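Local coordinates for glycine cleavage system H protein (Mycobacterium tuberculosis, PDB 3IFT) that probably carries the methylamine group of glycine from the P protein to the T protein of the glycine cleavage system on a covalently bound lipoyl cofactor, at residues H17-A20 with W24-R27; A80-K85 with T128-A133; S91-T96 with G108-I113. All coordinates share one frame; numbering follows the deposited sequence.

Contact 1: residues H17-A20 with W24-R27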
loop_
_atom_site.group_PDB
_atom_site.type_symbol
_atom_site.label_atom_id
_atom_site.label_comp_id
_atom_site.label_asym_id
_atom_site.label_seq_id
_atom_site.Cartn_x
_atom_site.Cartn_y
_atom_site.Cartn_z
ATOM N N HIS A 17 -1.054 7.645 -5.491
ATOM C CA HIS A 17 -0.690 6.802 -6.592
ATOM C C HIS A 17 -1.041 5.414 -6.215
ATOM O O HIS A 17 -1.273 5.117 -5.041
ATOM C CB HIS A 17 0.791 6.883 -6.894
ATOM C CG HIS A 17 1.202 8.168 -7.552
ATOM N ND1 HIS A 17 1.655 9.257 -6.835
ATOM C CD2 HIS A 17 1.242 8.533 -8.858
ATOM C CE1 HIS A 17 1.972 10.233 -7.671
ATOM N NE2 HIS A 17 1.731 9.821 -8.904
ATOM N N TYR A 18 -1.090 4.572 -7.239
ATOM C CA TYR A 18 -1.565 3.227 -7.109
ATOM C C TYR A 18 -0.742 2.281 -7.882
ATOM O O TYR A 18 -0.043 2.648 -8.840
ATOM C CB TYR A 18 -2.993 3.116 -7.594
ATOM C CG TYR A 18 -3.888 4.002 -6.828
ATOM C CD1 TYR A 18 -4.523 3.543 -5.703
ATOM C CD2 TYR A 18 -4.021 5.338 -7.169
ATOM C CE1 TYR A 18 -5.328 4.377 -4.951
ATOM C CE2 TYR A 18 -4.807 6.174 -6.440
ATOM C CZ TYR A 18 -5.475 5.703 -5.329
ATOM O OH TYR A 18 -6.302 6.536 -4.582
ATOM N N THR A 19 -0.828 1.026 -7.457
ATOM C CA THR A 19 -0.362 -0.045 -8.290
ATOM C C THR A 19 -1.573 -0.797 -8.789
ATOM O O THR A 19 -2.653 -0.776 -8.168
ATOM C CB THR A 19 0.547 -0.990 -7.509
ATOM O OG1 THR A 19 -0.229 -1.698 -6.556
ATOM C CG2 THR A 19 1.675 -0.230 -6.799
ATOM N N ALA A 20 -1.373 -1.503 -9.887
ATOM C CA ALA A 20 -2.369 -2.411 -10.453
ATOM C C ALA A 20 -2.790 -3.483 -9.459
ATOM O O ALA A 20 -3.858 -4.057 -9.575
ATOM C CB ALA A 20 -1.805 -3.084 -11.722
ATOM N N TRP A 24 -1.897 1.616 -2.633
ATOM C CA TRP A 24 -1.820 3.041 -2.830
ATOM C C TRP A 24 -0.534 3.507 -2.217
ATOM O O TRP A 24 0.034 2.849 -1.351
ATOM C CB TRP A 24 -3.026 3.790 -2.262
ATOM C CG TRP A 24 -3.304 3.541 -0.831
ATOM C CD1 TRP A 24 -4.145 2.595 -0.328
ATOM C CD2 TRP A 24 -2.732 4.212 0.302
ATOM N NE1 TRP A 24 -4.165 2.661 1.060
ATOM C CE2 TRP A 24 -3.308 3.635 1.474
ATOM C CE3 TRP A 24 -1.797 5.228 0.450
ATOM C CZ2 TRP A 24 -2.944 4.034 2.776
ATOM C CZ3 TRP A 24 -1.470 5.642 1.723
ATOM C CH2 TRP A 24 -2.031 5.033 2.875
ATOM N N ILE A 25 -0.100 4.657 -2.689
ATOM C CA ILE A 25 1.186 5.227 -2.328
ATOM C C ILE A 25 0.914 6.687 -2.145
ATOM O O ILE A 25 0.436 7.365 -3.078
ATOM C CB ILE A 25 2.232 5.020 -3.434
ATOM C CG1 ILE A 25 2.423 3.529 -3.681
ATOM C CG2 ILE A 25 3.585 5.680 -3.029
ATOM C CD1 ILE A 25 1.648 2.978 -4.861
ATOM N N ARG A 26 1.135 7.138 -0.916
ATOM C CA ARG A 26 1.057 8.533 -0.581
ATOM C C ARG A 26 2.440 9.095 -0.312
ATOM O O ARG A 26 3.165 8.597 0.548
ATOM C CB ARG A 26 0.220 8.738 0.659
ATOM C CG ARG A 26 0.046 10.208 0.984
ATOM C CD ARG A 26 -0.744 10.379 2.271
ATOM N NE ARG A 26 -2.113 9.995 2.040
ATOM C CZ ARG A 26 -2.790 9.064 2.697
ATOM N NH1 ARG A 26 -2.264 8.431 3.737
ATOM N NH2 ARG A 26 -4.049 8.808 2.328
ATOM N N ARG A 27 2.793 10.167 -0.991
ATOM C CA ARG A 27 4.073 10.786 -0.672
ATOM C C ARG A 27 3.926 11.493 0.656
ATOM O O ARG A 27 3.217 12.462 0.746
ATOM C CB ARG A 27 4.471 11.783 -1.737
ATOM C CG ARG A 27 5.731 12.495 -1.355
ATOM C CD ARG A 27 6.271 13.271 -2.524
ATOM N NE ARG A 27 7.721 13.394 -2.413
ATOM C CZ ARG A 27 8.539 13.512 -3.445
ATOM N NH1 ARG A 27 8.048 13.538 -4.687
ATOM N NH2 ARG A 27 9.846 13.623 -3.235
HETATM O O HOH W 1 1.452 9.927 -4.353
#
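His17 and Ile25 form an antiparallel hydrogen-bonded pair in the beta hairpin of strands 17-18 and 23-29, at one edge of the larger sheet. His17 N donates to Ile25 O at 2.8 Å, nearly straight at 172° and in the carbonyl plane. The return bond, Ile25 N to His17 O at 2.7 Å, is bent to 141°, its donor lying above the plane of the His17 carbonyl. His17 O also receives a CA-H...O contact from Trp24 CA at 3.1 Å. One water lies in the plane of the imidazole at its edge, 2.6 Å from His17 ND1, and donates to Ile25 O, which therefore accepts from both the His17 backbone and this water.

On the face of Tyr18 and Trp24, a non-hydrogen-bonded pair, the phenol passes Trp24 obliquely, with Tyr18 CE1 3.6 Å from Trp24 CB. Beyond the paired residues, Thr19 CG2, opposite its own carbonyl carbon (chi1 69°), reaches Ile25 CD1 at 3.7 Å, the two side chains at about a right angle; Thr19 OG1 bonds to Glu23 N.

Farther out, Tyr18 is stacked on Tyr136 of helix 133-139 and its OH is hydrogen-bonded to Pro13 O, while Trp24 NE1 is bound to Pro104 O.

Contact 2: residues A80-K85 with T128-A133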
loop_
_atom_site.group_PDB
_atom_site.type_symbol
_atom_site.label_atom_id
_atom_site.label_comp_id
_atom_site.label_asym_id
_atom_site.label_seq_id
_atom_site.Cartn_x
_atom_site.Cartn_y
_atom_site.Cartn_z
ATOM N N ALA A 80 6.126 -4.212 -2.543
ATOM C CA ALA A 80 6.764 -2.913 -2.431
ATOM C C ALA A 80 6.418 -2.158 -3.723
ATOM O O ALA A 80 6.743 -2.620 -4.822
ATOM C CB ALA A 80 8.270 -3.075 -2.228
ATOM N N PRO A 81 5.656 -1.041 -3.619
ATOM C CA PRO A 81 5.370 -0.350 -4.867
ATOM C C PRO A 81 6.610 0.371 -5.401
ATOM O O PRO A 81 6.716 0.598 -6.582
ATOM C CB PRO A 81 4.280 0.678 -4.464
ATOM C CG PRO A 81 3.915 0.327 -3.084
ATOM C CD PRO A 81 5.109 -0.287 -2.482
ATOM N N ILE A 82 7.538 0.685 -4.508
ATOM C CA ILE A 82 8.806 1.308 -4.863
ATOM C C ILE A 82 9.932 0.669 -4.085
ATOM O O ILE A 82 9.701 -0.061 -3.140
ATOM C CB ILE A 82 8.799 2.829 -4.581
ATOM C CG1 ILE A 82 8.600 3.131 -3.100
ATOM C CG2 ILE A 82 7.757 3.517 -5.452
ATOM C CD1 ILE A 82 9.263 4.473 -2.608
ATOM N N SER A 83 11.148 0.912 -4.544
ATOM C CA SER A 83 12.326 0.456 -3.865
ATOM C C SER A 83 12.628 1.437 -2.773
ATOM O O SER A 83 12.484 2.646 -2.933
ATOM C CB SER A 83 13.528 0.369 -4.830
ATOM O OG SER A 83 13.281 -0.632 -5.789
ATOM N N GLY A 84 13.042 0.914 -1.646
ATOM C CA GLY A 84 13.451 1.786 -0.557
ATOM C C GLY A 84 13.648 0.921 0.657
ATOM O O GLY A 84 13.993 -0.232 0.538
ATOM N N LYS A 85 13.434 1.492 1.820
ATOM C CA LYS A 85 13.513 0.757 3.053
ATOM C C LYS A 85 12.242 0.997 3.796
ATOM O O LYS A 85 11.763 2.110 3.859
ATOM C CB LYS A 85 14.709 1.228 3.921
ATOM N N THR A 128 6.980 7.510 -11.061
ATOM C CA THR A 128 6.627 7.388 -12.480
ATOM C C THR A 128 6.224 5.981 -12.910
ATOM O O THR A 128 5.622 5.822 -13.961
ATOM C CB THR A 128 7.830 7.830 -13.395
ATOM O OG1 THR A 128 8.885 6.848 -13.327
ATOM C CG2 THR A 128 8.360 9.183 -12.956
ATOM N N THR A 129 6.604 4.963 -12.132
ATOM C CA THR A 129 6.143 3.621 -12.378
ATOM C C THR A 129 4.703 3.428 -11.863
ATOM O O THR A 129 4.110 2.392 -12.133
ATOM C CB THR A 129 7.017 2.563 -11.670
ATOM O OG1 THR A 129 7.069 2.862 -10.259
ATOM C CG2 THR A 129 8.464 2.527 -12.273
ATOM N N LEU A 130 4.152 4.384 -11.112
ATOM C CA LEU A 130 2.875 4.139 -10.422
ATOM C C LEU A 130 1.714 4.747 -11.175
ATOM O O LEU A 130 1.899 5.626 -12.003
ATOM C CB LEU A 130 2.888 4.655 -8.982
ATOM C CG LEU A 130 4.058 4.197 -8.123
ATOM C CD1 LEU A 130 3.980 4.836 -6.770
ATOM C CD2 LEU A 130 4.151 2.660 -8.029
ATOM N N LEU A 131 0.526 4.271 -10.872
ATOM C CA LEU A 131 -0.683 4.745 -11.520
ATOM C C LEU A 131 -1.265 5.912 -10.745
ATOM O O LEU A 131 -1.126 6.017 -9.511
ATOM C CB LEU A 131 -1.717 3.628 -11.571
ATOM C CG LEU A 131 -1.243 2.289 -12.113
ATOM C CD1 LEU A 131 -2.263 1.252 -11.745
ATOM C CD2 LEU A 131 -0.939 2.303 -13.657
ATOM N N ASP A 132 -1.921 6.797 -11.467
ATOM C CA ASP A 132 -2.678 7.834 -10.822
ATOM C C ASP A 132 -4.082 7.300 -10.570
ATOM O O ASP A 132 -4.415 6.150 -10.942
ATOM C CB ASP A 132 -2.610 9.191 -11.562
ATOM C CG ASP A 132 -3.265 9.184 -12.937
ATOM O OD1 ASP A 132 -3.924 8.197 -13.319
ATOM O OD2 ASP A 132 -3.102 10.204 -13.646
ATOM N N ALA A 133 -4.880 8.081 -9.871
ATOM C CA ALA A 133 -6.198 7.610 -9.445
ATOM C C ALA A 133 -7.010 7.151 -10.655
ATOM O O ALA A 133 -7.716 6.152 -10.618
ATOM C CB ALA A 133 -6.933 8.702 -8.698
HETATM O O HOH W 2 8.146 0.892 -8.915
#
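Leu130 reaches toward Pro81 and Ile82 with both of its methyl groups. Leu130 CD2 meets the proline at two points, 4.1 Å from Pro81 CB and 3.6 Å from Pro81 O, while the other branch, Leu130 CD1, lies 4.2 Å from Ile82 CG2. A first torsion of -52° sets Leu130 CG opposite its own carbonyl carbon, and the branch point then spreads one methyl toward each neighbour. These separations, with 115 Å² buried in all, describe a light contact.

In the fold, the loop between helices 123-126 and 133-139 here packs against the loop that leads from strand 75-79 into strand 84-89. Ile25 of strand 23-29 touches both Pro81 and Leu130, Ile113 of strand 111-114 touches Pro81 and Ile82, and Ile82 packs on Leu123 and Ala126, which places the contact in apolar packing between the sheet and helix 123-126.

The polar link is made through solvent, with no direct hydrogen bond between the segments. One water donates to Pro81 O at 2.8 Å and to Thr129 OG1 at 2.6 Å, spanning two oxygens, Pro81 O and Thr129 OG1, that are themselves 4.3 Å apart. Thr129 OG1 is also hydrogen-bonded to Ala126 O, at the last residue of helix 123-126.

Contact 3: residues S91-T96 with G108-I113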
loop_
_atom_site.group_PDB
_atom_site.type_symbol
_atom_site.label_atom_id
_atom_site.label_comp_id
_atom_site.label_asym_id
_atom_site.label_seq_id
_atom_site.Cartn_x
_atom_site.Cartn_y
_atom_site.Cartn_z
ATOM N N SER A 91 1.435 -0.248 13.457
ATOM C CA SER A 91 1.301 -1.183 14.581
ATOM C C SER A 91 -0.140 -1.442 14.998
ATOM O O SER A 91 -0.442 -2.457 15.626
ATOM C CB SER A 91 2.136 -0.750 15.810
ATOM O OG SER A 91 1.627 0.404 16.443
ATOM N N ASP A 92 -1.020 -0.514 14.657
ATOM C CA ASP A 92 -2.428 -0.649 14.992
ATOM C C ASP A 92 -3.088 -1.870 14.416
ATOM O O ASP A 92 -4.085 -2.371 14.977
ATOM C CB ASP A 92 -3.199 0.570 14.542
ATOM C CG ASP A 92 -2.794 1.803 15.275
ATOM O OD1 ASP A 92 -2.219 1.690 16.370
ATOM O OD2 ASP A 92 -3.086 2.884 14.775
ATOM N N LEU A 93 -2.534 -2.368 13.314
ATOM C CA LEU A 93 -3.146 -3.467 12.585
ATOM C C LEU A 93 -2.944 -4.768 13.293
ATOM O O LEU A 93 -3.614 -5.761 12.970
ATOM C CB LEU A 93 -2.569 -3.567 11.164
ATOM C CG LEU A 93 -2.666 -2.306 10.328
ATOM C CD1 LEU A 93 -2.250 -2.565 8.897
ATOM C CD2 LEU A 93 -4.092 -1.703 10.394
ATOM N N ASP A 94 -2.032 -4.782 14.264
ATOM C CA ASP A 94 -1.799 -5.978 15.068
ATOM C C ASP A 94 -3.071 -6.330 15.826
ATOM O O ASP A 94 -3.496 -7.476 15.820
ATOM C CB ASP A 94 -0.660 -5.763 16.077
ATOM C CG ASP A 94 -0.239 -7.048 16.753
ATOM O OD1 ASP A 94 -0.236 -8.098 16.076
ATOM O OD2 ASP A 94 0.102 -7.008 17.955
ATOM N N GLY A 95 -3.635 -5.337 16.494
ATOM C CA GLY A 95 -4.849 -5.527 17.301
ATOM C C GLY A 95 -6.118 -5.247 16.533
ATOM O O GLY A 95 -7.160 -5.844 16.828
ATOM N N THR A 96 -6.034 -4.337 15.553
ATOM C CA THR A 96 -7.205 -3.824 14.832
ATOM C C THR A 96 -6.926 -3.863 13.321
ATOM O O THR A 96 -6.858 -2.830 12.654
ATOM C CB THR A 96 -7.547 -2.397 15.280
ATOM O OG1 THR A 96 -7.455 -2.317 16.707
ATOM C CG2 THR A 96 -8.973 -1.952 14.801
ATOM N N GLY A 108 -5.811 2.687 8.304
ATOM C CA GLY A 108 -5.548 1.362 7.833
ATOM C C GLY A 108 -4.307 1.264 6.988
ATOM O O GLY A 108 -4.072 0.230 6.403
ATOM N N TRP A 109 -3.531 2.340 6.881
ATOM C CA TRP A 109 -2.232 2.306 6.188
ATOM C C TRP A 109 -1.365 1.150 6.698
ATOM O O TRP A 109 -1.498 0.680 7.829
ATOM C CB TRP A 109 -1.500 3.652 6.341
ATOM C CG TRP A 109 -1.032 3.914 7.768
ATOM C CD1 TRP A 109 -1.773 4.404 8.790
ATOM C CD2 TRP A 109 0.269 3.676 8.294
ATOM N NE1 TRP A 109 -1.014 4.485 9.926
ATOM C CE2 TRP A 109 0.246 4.043 9.645
ATOM C CE3 TRP A 109 1.467 3.191 7.749
ATOM C CZ2 TRP A 109 1.381 3.951 10.469
ATOM C CZ3 TRP A 109 2.578 3.082 8.576
ATOM C CH2 TRP A 109 2.533 3.481 9.898
ATOM N N LEU A 110 -0.502 0.632 5.844
ATOM C CA LEU A 110 0.280 -0.541 6.213
ATOM C C LEU A 110 1.685 -0.192 6.649
ATOM O O LEU A 110 2.135 -0.652 7.684
ATOM C CB LEU A 110 0.353 -1.510 5.041
ATOM C CG LEU A 110 -1.048 -1.875 4.567
ATOM C CD1 LEU A 110 -0.902 -2.723 3.378
ATOM C CD2 LEU A 110 -1.886 -2.582 5.666
ATOM N N LEU A 111 2.377 0.580 5.826
ATOM C CA LEU A 111 3.790 0.835 6.036
ATOM C C LEU A 111 4.255 2.014 5.229
ATOM O O LEU A 111 3.555 2.496 4.329
ATOM C CB LEU A 111 4.634 -0.392 5.671
ATOM C CG LEU A 111 4.682 -0.941 4.250
ATOM C CD1 LEU A 111 5.349 0.015 3.283
ATOM C CD2 LEU A 111 5.479 -2.271 4.255
ATOM N N ASP A 112 5.454 2.466 5.563
ATOM C CA ASP A 112 6.087 3.537 4.866
ATOM C C ASP A 112 7.332 2.985 4.256
ATOM O O ASP A 112 8.002 2.135 4.839
ATOM C CB ASP A 112 6.516 4.652 5.805
ATOM C CG ASP A 112 5.386 5.405 6.364
ATOM O OD1 ASP A 112 4.222 5.246 5.906
ATOM O OD2 ASP A 112 5.664 6.163 7.303
ATOM N N ILE A 113 7.668 3.496 3.093
ATOM C CA ILE A 113 8.924 3.131 2.476
ATOM C C ILE A 113 9.650 4.449 2.387
ATOM O O ILE A 113 9.077 5.469 2.033
ATOM C CB ILE A 113 8.758 2.437 1.106
ATOM C CG1 ILE A 113 7.928 1.150 1.283
ATOM C CG2 ILE A 113 10.126 2.151 0.491
ATOM C CD1 ILE A 113 7.453 0.505 0.003
#
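Leu93 enters this contact from the short, weakly bonded helix 92-95 and meets the backbone and side chain of the segment leading into strand 111-114. Its CB points toward that segment, and CG follows beside the backbone N of Leu93 (chi1 -55°). At Leu93 CG the first approach appears, 4.1 Å from Trp109 O. The chain then divides, and Leu93 CD1 does most of the touching: it is 3.5 Å from Trp109 O, 4.2 Å from Gly108 O and 3.3 Å from Leu110 CD2. The last distance is tighter than usual for two methyl carbons, and the side chains meet there at about a right angle. The other branch, Leu93 CD2, lies 4.2 Å from Gly108 CA. Although CB of Leu110 points away from the helix, its CD2 branch turns back far enough to make this contact.

Neighbouring side chains cover both leucines. Val100 of helix 99-102 touches both, Leu99 adds to the cover of Leu93, and Leu110 also packs on Ile37 and Leu53. Leu110 and Leu111 together face Val35 in a classic beta bulge, within the lipoyl-binding family region but away from the predicted lipoyl-lysine site, Lys73.

No hydrogen bond joins the two segments directly. Trp109 O, although touched by the Leu93 methyl, accepts a hydrogen bond from Asn90 ND2, and Asn90 OD1 accepts from Asp92 N. The helix is thus held against the segment that leads into strand 111-114 by apolar contact at Leu93, while the polar connection runs through the neighbouring asparagine, which satisfies a carbonyl that the leucine methyl cannot.

Overall arrangement
All three contacts reach the larger antiparallel sheet. Contacts 1 and 2 are neighbours, their centres 6 Å apart: Tyr18 O lies 2.7 Å from Leu131 N, a probable hydrogen bond, and Ile25 CG1 packs 3.5 Å from Pro81 CB. Contact 3 lies about 16 Å from contact 1 and 18 Å from contact 2, centre to centre, and across the chain's centre from contact 2. Adjacent strands 84-89 and 111-114 connect those two, with Pro81 CD 3.5 Å from Ile113 CD1. Along the chain, contact 1 closes first, and contact 3 is nested inside the loop closed by contact 2. The C-terminal loop 128-133 packs on both the N-terminal hairpin and the loop 80-83 of the lipoyl-binding region.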